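Local coordinates for ribonuclease J (Methanolobus psychrophilus R15, PDB 5HAB), which probably degrades RNA as a metal-dependent exoribonuclease of the metallo-beta-lactamase and beta-CASP family, at residues 223-228 / 426-431. The protein carries 1 engineered substitution. Numbering follows the deposited sequence.
Sequences IALITE and EHVIPA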
loop_
_atom_site.group_PDB
_atom_site.type_symbol
_atom_site.label_atom_id
_atom_site.label_comp_id
_atom_site.label_asym_id
_atom_site.label_seq_id
_atom_site.Cartn_x
_atom_site.Cartn_y
_atom_site.Cartn_z
ATOM N N ILE B 223 26.899 -28.703 -8.497
ATOM C CA ILE B 223 26.246 -29.420 -7.409
ATOM C C ILE B 223 25.158 -28.570 -6.763
ATOM O O ILE B 223 24.048 -29.042 -6.505
ATOM C CB ILE B 223 27.278 -29.852 -6.343
ATOM C CG1 ILE B 223 28.360 -30.737 -6.963
ATOM C CG2 ILE B 223 26.588 -30.556 -5.185
ATOM C CD1 ILE B 223 29.501 -31.056 -6.020
ATOM N N ALA B 224 25.485 -27.312 -6.499
ATOM C CA ALA B 224 24.591 -26.437 -5.758
ATOM C C ALA B 224 24.806 -24.984 -6.148
ATOM O O ALA B 224 25.931 -24.547 -6.397
ATOM C CB ALA B 224 24.789 -26.618 -4.255
ATOM N N LEU B 225 23.705 -24.251 -6.227
ATOM C CA LEU B 225 23.744 -22.817 -6.446
ATOM C C LEU B 225 23.185 -22.120 -5.216
ATOM O O LEU B 225 22.073 -22.423 -4.771
ATOM C CB LEU B 225 22.948 -22.431 -7.698
ATOM C CG LEU B 225 22.664 -20.940 -7.906
ATOM C CD1 LEU B 225 23.956 -20.155 -8.062
ATOM C CD2 LEU B 225 21.758 -20.712 -9.110
ATOM N N ILE B 226 23.982 -21.227 -4.641
ATOM C CA ILE B 226 23.506 -20.324 -3.610
ATOM C C ILE B 226 23.336 -18.988 -4.296
ATOM O O ILE B 226 24.300 -18.433 -4.820
ATOM C CB ILE B 226 24.471 -20.223 -2.417
ATOM C CG1 ILE B 226 24.603 -21.572 -1.705
ATOM C CG2 ILE B 226 24.037 -19.110 -1.457
ATOM C CD1 ILE B 226 25.790 -22.397 -2.162
ATOM N N THR B 227 22.113 -18.475 -4.323
ATOM C CA THR B 227 21.860 -17.237 -5.045
ATOM C C THR B 227 20.865 -16.387 -4.262
ATOM O O THR B 227 20.070 -16.903 -3.478
ATOM C CB THR B 227 21.360 -17.510 -6.486
ATOM O OG1 THR B 227 21.341 -16.290 -7.234
ATOM C CG2 THR B 227 19.971 -18.130 -6.491
ATOM N N GLU B 228 20.949 -15.076 -4.451
ATOM C CA GLU B 228 20.098 -14.133 -3.735
ATOM C C GLU B 228 18.634 -14.269 -4.152
ATOM O O GLU B 228 18.336 -14.640 -5.281
ATOM C CB GLU B 228 20.583 -12.701 -3.979
ATOM C CG GLU B 228 20.439 -12.253 -5.430
ATOM C CD GLU B 228 20.474 -10.745 -5.586
ATOM O OE1 GLU B 228 21.520 -10.144 -5.286
ATOM O OE2 GLU B 228 19.455 -10.160 -6.007
ATOM N N GLU B 426 22.192 -28.690 -9.601
ATOM C CA GLU B 426 21.524 -29.873 -9.090
ATOM C C GLU B 426 20.676 -29.515 -7.874
ATOM O O GLU B 426 19.613 -30.091 -7.652
ATOM C CB GLU B 426 22.564 -30.936 -8.732
ATOM C CG GLU B 426 22.009 -32.253 -8.245
ATOM C CD GLU B 426 23.107 -33.276 -8.020
ATOM O OE1 GLU B 426 24.276 -32.966 -8.337
ATOM O OE2 GLU B 426 22.803 -34.384 -7.524
ATOM N N HIS B 427 21.160 -28.553 -7.096
ATOM C CA HIS B 427 20.460 -28.065 -5.917
ATOM C C HIS B 427 20.503 -26.544 -5.903
ATOM O O HIS B 427 21.511 -25.949 -6.279
ATOM C CB HIS B 427 21.087 -28.611 -4.629
ATOM C CG HIS B 427 21.031 -30.102 -4.509
ATOM N ND1 HIS B 427 19.973 -30.763 -3.923
ATOM C CD2 HIS B 427 21.914 -31.060 -4.879
ATOM C CE1 HIS B 427 20.201 -32.064 -3.948
ATOM N NE2 HIS B 427 21.371 -32.271 -4.524
ATOM N N VAL B 428 19.419 -25.914 -5.457
ATOM C CA VAL B 428 19.383 -24.458 -5.359
ATOM C C VAL B 428 19.036 -24.035 -3.944
ATOM O O VAL B 428 18.160 -24.620 -3.307
ATOM C CB VAL B 428 18.388 -23.838 -6.351
ATOM C CG1 VAL B 428 18.679 -22.351 -6.513
ATOM C CG2 VAL B 428 18.457 -24.538 -7.682
ATOM N N ILE B 429 19.731 -23.015 -3.455
ATOM C CA ILE B 429 19.493 -22.489 -2.118
ATOM C C ILE B 429 19.373 -20.976 -2.208
ATOM O O ILE B 429 20.338 -20.299 -2.565
ATOM C CB ILE B 429 20.616 -22.890 -1.134
ATOM C CG1 ILE B 429 20.760 -24.414 -1.055
ATOM C CG2 ILE B 429 20.381 -22.261 0.250
ATOM C CD1 ILE B 429 21.746 -24.997 -2.056
ATOM N N PRO B 430 18.190 -20.436 -1.883
ATOM C CA PRO B 430 18.078 -18.976 -1.874
ATOM C C PRO B 430 18.694 -18.358 -0.629
ATOM O O PRO B 430 18.633 -18.942 0.449
ATOM C CB PRO B 430 16.560 -18.736 -1.924
ATOM C CG PRO B 430 15.964 -19.969 -1.329
ATOM C CD PRO B 430 16.879 -21.097 -1.748
ATOM N N ALA B 431 19.276 -17.177 -0.792
ATOM C CA ALA B 431 19.982 -16.492 0.284
ATOM C C ALA B 431 19.764 -14.983 0.169
ATOM O O ALA B 431 19.042 -14.530 -0.718
ATOM C CB ALA B 431 21.462 -16.822 0.231
#
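The carbonyl oxygen of L225 takes the backbone N-H of I429, N to O 2.8 Å, almost in line with the C=O bond (C=O...N 172°), and the CA-H of V428 also leans on it. This is the parallel pairing of strands 224-228 and 427-431 in a mixed sheet of the metallo-beta-lactamase fold, where 427-431, nearly 200 residues further along, adds an edge strand within this chain. H427 O receives L225 N at 2.8 Å, I429 O receives T227 N at 3.1 Å, and T227 O receives A431 N, the last more bent, with an N-H...O angle of 139°. P430, whose N faces away from 224-228, sets its CA-H against T227 O. L225, T227, V428 and P430 face helices 413-423 and 435-447. On the other face, the I429 side chain, with CG1 anti to its carbonyl carbon (chi1 -58°), lays CD1 4.1 Å from A224 CB. At the start of the pair I223 O lies at the edge of the H427 ring, near its plane, while H427 ND1 is hydrogen-bonded to H457 NE2. E228 OE1 is hydrogen-bonded to H410 ND1 and to the N-H of F197. On the A224 and I429 face, I226 CG2 meets A431 CB at 3.8 Å.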